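Local coordinates for uncharacterized protein lp_2219 (Lactobacillus plantarum, PDB 3HFQ) that is of unknown function but adopts the seven-bladed beta-propeller of the lactonase family, so it may act on a lactone, perhaps of a sugar, at residues Lys28-Asp33 and Phe299-Asn304; Leu264-Val269 and Gly320-Leu325; Ile157-Asp162 and Gly205-Gln210. The protein carries 1 engineered substitution. One frame throughout, in Å; residues are numbered along the deposited sequence.

Contact 1. Residues Lys28-Asp33 and Phe299-Asn304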
# COMPACT_ATOMS: atom_id res chain seq x y z
N LYS A 28 21.75 -11.07 -8.33
CA LYS A 28 20.89 -11.40 -7.23
C LYS A 28 21.10 -10.44 -6.06
O LYS A 28 21.15 -10.85 -4.89
CB LYS A 28 21.17 -12.83 -6.79
CG LYS A 28 21.14 -13.86 -7.93
CD LYS A 28 19.75 -13.98 -8.54
CE LYS A 28 19.69 -15.10 -9.59
NZ LYS A 28 18.35 -15.22 -10.23
N THR A 29 21.25 -9.17 -6.37
CA THR A 29 21.55 -8.16 -5.37
C THR A 29 20.52 -7.03 -5.33
O THR A 29 19.76 -6.82 -6.28
CB THR A 29 22.91 -7.53 -5.63
OG1 THR A 29 22.92 -6.99 -6.96
CG2 THR A 29 24.00 -8.59 -5.52
N LEU A 30 20.53 -6.31 -4.22
CA LEU A 30 19.65 -5.17 -3.99
C LEU A 30 20.52 -4.07 -3.39
O LEU A 30 21.22 -4.30 -2.41
CB LEU A 30 18.55 -5.54 -3.00
CG LEU A 30 17.67 -4.36 -2.57
CD1 LEU A 30 16.82 -3.92 -3.75
CD2 LEU A 30 16.78 -4.77 -1.39
N THR A 31 20.45 -2.88 -3.97
CA THR A 31 21.24 -1.75 -3.47
C THR A 31 20.35 -0.55 -3.20
O THR A 31 19.23 -0.45 -3.70
CB THR A 31 22.28 -1.27 -4.50
OG1 THR A 31 21.60 -0.79 -5.67
CG2 THR A 31 23.23 -2.38 -4.89
N ASN A 32 20.85 0.37 -2.37
CA ASN A 32 20.17 1.62 -2.10
C ASN A 32 21.18 2.58 -2.70
O ASN A 32 22.21 2.86 -2.09
CB ASN A 32 20.01 1.88 -0.59
CG ASN A 32 19.45 3.26 -0.30
OD1 ASN A 32 19.17 3.60 0.85
ND2 ASN A 32 19.30 4.08 -1.34
N ASP A 33 20.91 3.04 -3.91
CA ASP A 33 21.82 3.94 -4.62
C ASP A 33 21.90 5.35 -4.07
O ASP A 33 22.82 6.09 -4.39
CB ASP A 33 21.45 3.98 -6.11
CG ASP A 33 21.46 2.60 -6.75
OD1 ASP A 33 22.41 1.83 -6.49
OD2 ASP A 33 20.52 2.29 -7.51
N PHE A 299 11.21 -12.07 -7.91
CA PHE A 299 11.79 -11.54 -6.68
C PHE A 299 10.77 -10.77 -5.85
O PHE A 299 9.72 -10.35 -6.36
CB PHE A 299 12.94 -10.58 -6.99
CG PHE A 299 14.05 -11.20 -7.78
CD1 PHE A 299 15.08 -11.89 -7.15
CD2 PHE A 299 14.07 -11.10 -9.17
CE1 PHE A 299 16.11 -12.47 -7.88
CE2 PHE A 299 15.10 -11.68 -9.92
CZ PHE A 299 16.12 -12.36 -9.27
N VAL A 300 11.09 -10.59 -4.58
CA VAL A 300 10.26 -9.81 -3.66
C VAL A 300 11.22 -8.98 -2.82
O VAL A 300 12.27 -9.47 -2.39
CB VAL A 300 9.44 -10.69 -2.70
CG1 VAL A 300 8.81 -9.82 -1.62
CG2 VAL A 300 8.35 -11.43 -3.48
N VAL A 301 10.87 -7.71 -2.62
CA VAL A 301 11.68 -6.82 -1.80
C VAL A 301 10.79 -6.30 -0.68
O VAL A 301 9.67 -5.86 -0.94
CB VAL A 301 12.22 -5.62 -2.62
CG1 VAL A 301 12.84 -4.58 -1.69
CG2 VAL A 301 13.25 -6.11 -3.62
N VAL A 302 11.27 -6.38 0.55
CA VAL A 302 10.52 -5.90 1.70
C VAL A 302 11.40 -4.91 2.46
O VAL A 302 12.62 -5.04 2.45
CB VAL A 302 10.15 -7.06 2.66
CG1 VAL A 302 11.40 -7.77 3.14
CG2 VAL A 302 9.36 -6.53 3.87
N VAL A 303 10.78 -3.92 3.09
CA VAL A 303 11.53 -2.96 3.88
C VAL A 303 11.04 -3.02 5.31
O VAL A 303 9.84 -3.17 5.55
CB VAL A 303 11.38 -1.50 3.37
CG1 VAL A 303 12.07 -1.34 2.04
CG2 VAL A 303 9.90 -1.12 3.26
N ASN A 304 11.97 -2.92 6.26
CA ASN A 304 11.65 -2.97 7.67
C ASN A 304 11.82 -1.58 8.27
O ASN A 304 12.91 -1.01 8.26
CB ASN A 304 12.55 -3.97 8.39
CG ASN A 304 12.35 -5.38 7.89
OD1 ASN A 304 11.34 -6.02 8.19
ND2 ASN A 304 13.30 -5.88 7.10

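Contact 2. Residues Leu264-Val269 and Gly320-Leu325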
# COMPACT_ATOMS: atom_id res chain seq x y z
N LEU A 264 6.48 -12.51 6.11
CA LEU A 264 5.64 -12.34 4.94
C LEU A 264 4.95 -13.70 4.96
O LEU A 264 5.62 -14.73 5.07
CB LEU A 264 6.45 -12.20 3.65
CG LEU A 264 7.24 -10.91 3.39
CD1 LEU A 264 7.64 -10.87 1.92
CD2 LEU A 264 6.39 -9.69 3.74
N ALA A 265 3.63 -13.70 4.92
CA ALA A 265 2.88 -14.96 4.91
C ALA A 265 2.42 -15.16 3.48
O ALA A 265 1.88 -14.24 2.86
CB ALA A 265 1.69 -14.88 5.86
N VAL A 266 2.63 -16.35 2.95
CA VAL A 266 2.26 -16.66 1.58
C VAL A 266 1.05 -17.59 1.54
O VAL A 266 1.02 -18.62 2.23
CB VAL A 266 3.42 -17.35 0.84
CG1 VAL A 266 3.08 -17.48 -0.64
CG2 VAL A 266 4.70 -16.55 1.04
N PHE A 267 0.07 -17.23 0.73
CA PHE A 267 -1.15 -18.03 0.58
C PHE A 267 -1.38 -18.43 -0.86
O PHE A 267 -1.15 -17.64 -1.78
CB PHE A 267 -2.38 -17.24 1.04
CG PHE A 267 -2.38 -16.88 2.50
CD1 PHE A 267 -1.65 -15.78 2.95
CD2 PHE A 267 -3.14 -17.61 3.41
CE1 PHE A 267 -1.67 -15.43 4.29
CE2 PHE A 267 -3.17 -17.26 4.75
CZ PHE A 267 -2.43 -16.16 5.20
N ALA A 268 -1.85 -19.65 -1.06
CA ALA A 268 -2.18 -20.13 -2.39
C ALA A 268 -3.66 -19.79 -2.56
O ALA A 268 -4.47 -20.07 -1.67
CB ALA A 268 -1.97 -21.64 -2.48
N VAL A 269 -4.01 -19.17 -3.68
CA VAL A 269 -5.40 -18.81 -3.95
C VAL A 269 -6.00 -19.93 -4.79
O VAL A 269 -5.48 -20.25 -5.86
CB VAL A 269 -5.51 -17.50 -4.76
CG1 VAL A 269 -6.98 -17.15 -4.95
CG2 VAL A 269 -4.78 -16.37 -4.06
N GLY A 320 5.32 -20.23 -5.86
CA GLY A 320 5.04 -18.99 -5.17
C GLY A 320 5.83 -18.78 -3.89
O GLY A 320 5.76 -17.72 -3.27
N LYS A 321 6.59 -19.79 -3.48
CA LYS A 321 7.37 -19.67 -2.25
C LYS A 321 8.61 -18.79 -2.37
O LYS A 321 9.14 -18.57 -3.46
CB LYS A 321 7.74 -21.07 -1.73
CG LYS A 321 6.51 -21.86 -1.30
CD LYS A 321 6.87 -23.15 -0.57
CE LYS A 321 5.62 -23.85 -0.06
NZ LYS A 321 5.94 -25.11 0.68
N LEU A 322 9.07 -18.29 -1.23
CA LEU A 322 10.22 -17.39 -1.19
C LEU A 322 11.43 -17.98 -0.46
O LEU A 322 11.31 -18.88 0.36
CB LEU A 322 9.81 -16.08 -0.50
CG LEU A 322 8.49 -15.44 -0.94
CD1 LEU A 322 8.18 -14.24 -0.03
CD2 LEU A 322 8.57 -15.02 -2.39
N SER A 323 12.60 -17.44 -0.78
CA SER A 323 13.84 -17.86 -0.14
C SER A 323 14.77 -16.65 -0.09
O SER A 323 14.89 -15.90 -1.06
CB SER A 323 14.50 -19.02 -0.90
OG SER A 323 14.94 -18.63 -2.18
N LEU A 324 15.41 -16.46 1.06
CA LEU A 324 16.31 -15.34 1.28
C LEU A 324 17.50 -15.28 0.33
O LEU A 324 18.14 -16.29 0.05
CB LEU A 324 16.83 -15.38 2.72
CG LEU A 324 17.79 -14.27 3.17
CD1 LEU A 324 17.10 -12.92 3.05
CD2 LEU A 324 18.23 -14.52 4.61
N LEU A 325 17.79 -14.08 -0.17
CA LEU A 325 18.92 -13.86 -1.06
C LEU A 325 19.88 -12.87 -0.43
O LEU A 325 21.09 -13.10 -0.38
CB LEU A 325 18.46 -13.31 -2.42
CG LEU A 325 17.87 -14.30 -3.42
CD1 LEU A 325 17.44 -13.55 -4.68
CD2 LEU A 325 18.91 -15.37 -3.77

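Contact 3. Residues Ile157-Asp162 and Gly205-Gln210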
# COMPACT_ATOMS: atom_id res chain seq x y z
N ILE A 157 -11.00 2.32 2.34
CA ILE A 157 -11.03 1.53 3.57
C ILE A 157 -10.87 2.34 4.85
O ILE A 157 -9.92 3.10 5.00
CB ILE A 157 -9.92 0.46 3.53
CG1 ILE A 157 -10.07 -0.38 2.26
CG2 ILE A 157 -9.99 -0.42 4.77
CD1 ILE A 157 -8.92 -1.35 2.02
N ASP A 158 -11.80 2.14 5.79
CA ASP A 158 -11.76 2.84 7.07
C ASP A 158 -11.39 1.85 8.17
O ASP A 158 -12.21 1.04 8.61
CB ASP A 158 -13.14 3.45 7.37
CG ASP A 158 -13.10 4.45 8.52
OD1 ASP A 158 -12.31 4.25 9.46
OD2 ASP A 158 -13.87 5.42 8.49
N LEU A 159 -10.14 1.91 8.61
CA LEU A 159 -9.65 1.02 9.66
C LEU A 159 -10.34 1.32 10.99
O LEU A 159 -10.61 0.41 11.78
CB LEU A 159 -8.13 1.18 9.79
CG LEU A 159 -7.41 0.42 10.92
CD1 LEU A 159 -6.01 0.05 10.46
CD2 LEU A 159 -7.38 1.28 12.18
N GLY A 160 -10.64 2.59 11.22
CA GLY A 160 -11.26 3.00 12.46
C GLY A 160 -12.70 2.55 12.68
O GLY A 160 -13.09 2.28 13.81
N SER A 161 -13.48 2.46 11.61
CA SER A 161 -14.88 2.06 11.73
C SER A 161 -15.20 0.67 11.17
O SER A 161 -16.37 0.29 11.12
CB SER A 161 -15.77 3.09 11.03
OG SER A 161 -15.49 3.13 9.65
N ASP A 162 -14.18 -0.07 10.76
CA ASP A 162 -14.37 -1.41 10.21
C ASP A 162 -15.25 -1.43 8.97
O ASP A 162 -16.13 -2.28 8.84
CB ASP A 162 -14.97 -2.35 11.26
CG ASP A 162 -13.98 -2.71 12.35
OD1 ASP A 162 -12.86 -3.14 12.02
OD2 ASP A 162 -14.33 -2.58 13.55
N GLY A 205 -6.67 -7.34 7.37
CA GLY A 205 -7.18 -6.81 8.62
C GLY A 205 -5.98 -6.58 9.52
O GLY A 205 -5.44 -7.52 10.09
N GLU A 206 -5.55 -5.33 9.63
CA GLU A 206 -4.39 -4.99 10.43
C GLU A 206 -4.49 -5.40 11.90
O GLU A 206 -3.65 -6.14 12.40
CB GLU A 206 -4.12 -3.48 10.38
CG GLU A 206 -2.96 -3.06 11.28
CD GLU A 206 -2.78 -1.55 11.35
OE1 GLU A 206 -2.69 -0.91 10.28
OE2 GLU A 206 -2.71 -1.02 12.47
N LEU A 207 -5.53 -4.91 12.57
CA LEU A 207 -5.72 -5.15 13.99
C LEU A 207 -6.01 -6.58 14.43
O LEU A 207 -5.67 -6.97 15.55
CB LEU A 207 -6.81 -4.21 14.51
CG LEU A 207 -6.63 -2.74 14.13
CD1 LEU A 207 -7.82 -1.93 14.63
CD2 LEU A 207 -5.33 -2.19 14.72
N SER A 208 -6.62 -7.37 13.55
CA SER A 208 -6.95 -8.75 13.88
C SER A 208 -6.01 -9.77 13.24
O SER A 208 -6.17 -10.98 13.44
CB SER A 208 -8.39 -9.05 13.45
OG SER A 208 -8.53 -8.84 12.05
N SER A 209 -5.04 -9.29 12.47
CA SER A 209 -4.10 -10.17 11.79
C SER A 209 -4.85 -11.24 11.00
O SER A 209 -4.63 -12.44 11.19
CB SER A 209 -3.16 -10.84 12.80
OG SER A 209 -2.30 -9.88 13.39
N GLN A 210 -5.75 -10.79 10.13
CA GLN A 210 -6.55 -11.69 9.31
C GLN A 210 -6.68 -11.18 7.88
O GLN A 210 -6.38 -10.02 7.59
CB GLN A 210 -7.97 -11.80 9.88
CG GLN A 210 -8.08 -12.39 11.27
CD GLN A 210 -9.50 -12.38 11.78
OE1 GLN A 210 -10.13 -11.33 11.88
NE2 GLN A 210 -10.02 -13.56 12.12

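Contact 1. Residues Lys28-Asp33 and Phe299-Asn304
With the CB atoms of Leu-30 and Val-301 both directed across the gap, CG of Leu-30 and CG1 of Val-301, each anti to its own backbone N (chi1 173° and 170°), bring the two branched ends together tip to tip. They meet across the interface of two neighbouring blades of the beta-propeller. Strand 29-38 is the outer strand of the blade that unites the two chain ends, and strand 299-304 is the second of four in the blade beside it. The methyl groups pair in two couples, with Leu-30 CD2 lying 4.0 Å from Val-301 CG1 and Leu-30 CD1 4.2 Å from Val-301 CG2. Branched aliphatic residues suit this place, since two sheets packed face against face need filling from both sides; these facing side chains have no polar atoms, and no hydrogen bond joins the two segments. Ala-310, Val-329 and Leu-312 carry the same apolar layer farther.

At the other end Lys-28 crosses Phe-299 at about a right angle. Its backbone has positive phi, as the first residue of a G1 beta bulge in which Lys-28 and Thr-29 both face Asp-24, a left-handed conformation that glycine takes most easily, adopted here by a lysine. A bend at chi2 (-65°) turns the chain before it straightens toward the ring. There Lys-28 CD arrives in the ring plane at the edge, 4.0 Å from Phe-299 CE1, which is apolar packing and not a cation-pi stack. Lysine can serve both needs, lending its methylenes to the rim of a buried phenyl group and keeping its ammonium group for a polar partner. That partner is the carbonyl oxygen of Thr-25, to which Lys-28 NZ is hydrogen-bonded while lying 3.8 Å from Phe-299 CZ.

Contact 2. Residues Leu264-Val269 and Gly320-Leu325
Val-266 meets a flat group, the peptide that joins Gly-320 to Lys-321: its CG1 methyl stands above the plane of that peptide, out beyond the carbonyl oxygen, 3.8 Å from Gly-320 O. The approach is plain van der Waals contact. The oxygen has its polar needs met by a hydrogen bond from another residue, the hydroxyl of Tyr-255, whose side chain also packs on Val-266. No aromatic ring takes part between these segments, and everything else that touches is aliphatic.

Leu-322 is the main partner on its side. Its CG lies anti to the carbonyl carbon (chi1 -46°), and the CD1 branch is presented to strand 263-269, where it meets two residues at once: Leu-322 CD1 lies 3.9 Å from Leu-264 CD1 and 4.3 Å from Val-266 CG2. The two leucine side chains cross at about a right angle. Leu-264 and Val-266, two residues apart on an extended strand, point their side chains to the same side of their sheet, which is why one leucine can reach both. This is blade-to-blade packing in the beta-propeller: strand 263-269 is third in its four-stranded antiparallel sheet, whereas Leu-322 opens strand 322-330, the outermost of the next. Val-300 of that next blade lies against both leucines, while Tyr-313 adds to the cover of Leu-264.

Gly-320 belongs to the turn leading into the outer strand, and its phi of 77° is a conformation that glycine takes easily. Valine suits position 266, because a beta-branched residue favours the extended backbone and offers one methyl to each neighbour, CG1 to the glycine carbonyl and CG2 to the leucine. Across the same blade boundary, the backbone N of Leu-322 is hydrogen-bonded to OE1 of Gln-279, a residue on strand 275-282.

Contact 3. Residues Ile157-Asp162 and Gly205-Gln210
A leucine methyl lies against a carboxylate here: Leu-159 CD1 is 3.5 Å from Glu-206 OE1 and 3.7 Å from Glu-206 CD. CG of Glu-206 stands anti to the backbone N (chi1 177°), and the extended chain beyond it carries the acid group slantwise across the end of the leucine, to its CD1. The other branch, Leu-159 CD2, meets Leu-207 CD1 at 4.1 Å, the two leucines crossing at about a right angle. Both segments are turns between the second and third strands of successive propeller blades. The first is shaped by an Asx motif, in which Asp-158 OD1 accepts a 3.0 Å hydrogen bond from Ser-161 N. In the second, Ser-209 and Gln-210 form a G1 beta bulge facing Gly-205. Leucine suits buried position 159 because its two methyls pack between the turns, with chi2 (148°) away from the staggered values.

Glu-206 OE1 forms salt bridges with Arg-259 and Arg-190, which probably help to orient the carboxylate. A bound phosphate, probably from the crystallisation liquor, lies about 3 Å from the Glu-206 side chain; with the two arginines it is consistent with a pocket that can accept an anion.

From the N terminus, the first strands build the blade that the C-terminal strand 334-339 completes, and residues 28-33 form part of its outer strand. Contact 1 opens there and closes only at 299-304, tying this blade to its neighbour. Contact 3 is nested inside that long loop, joining turns of two successive blades at 157-162 and 205-210; its centre is about 28 Å from that of contact 1, across the chain's centre. Contact 2 starts at 264-269, after contact 3 has closed, and ends at 320-325, so it crosses contact 1. These two meet on the blade spanning 290-330, where Phe-299 CE1 touches Leu-325 CD1 at 3.6 Å.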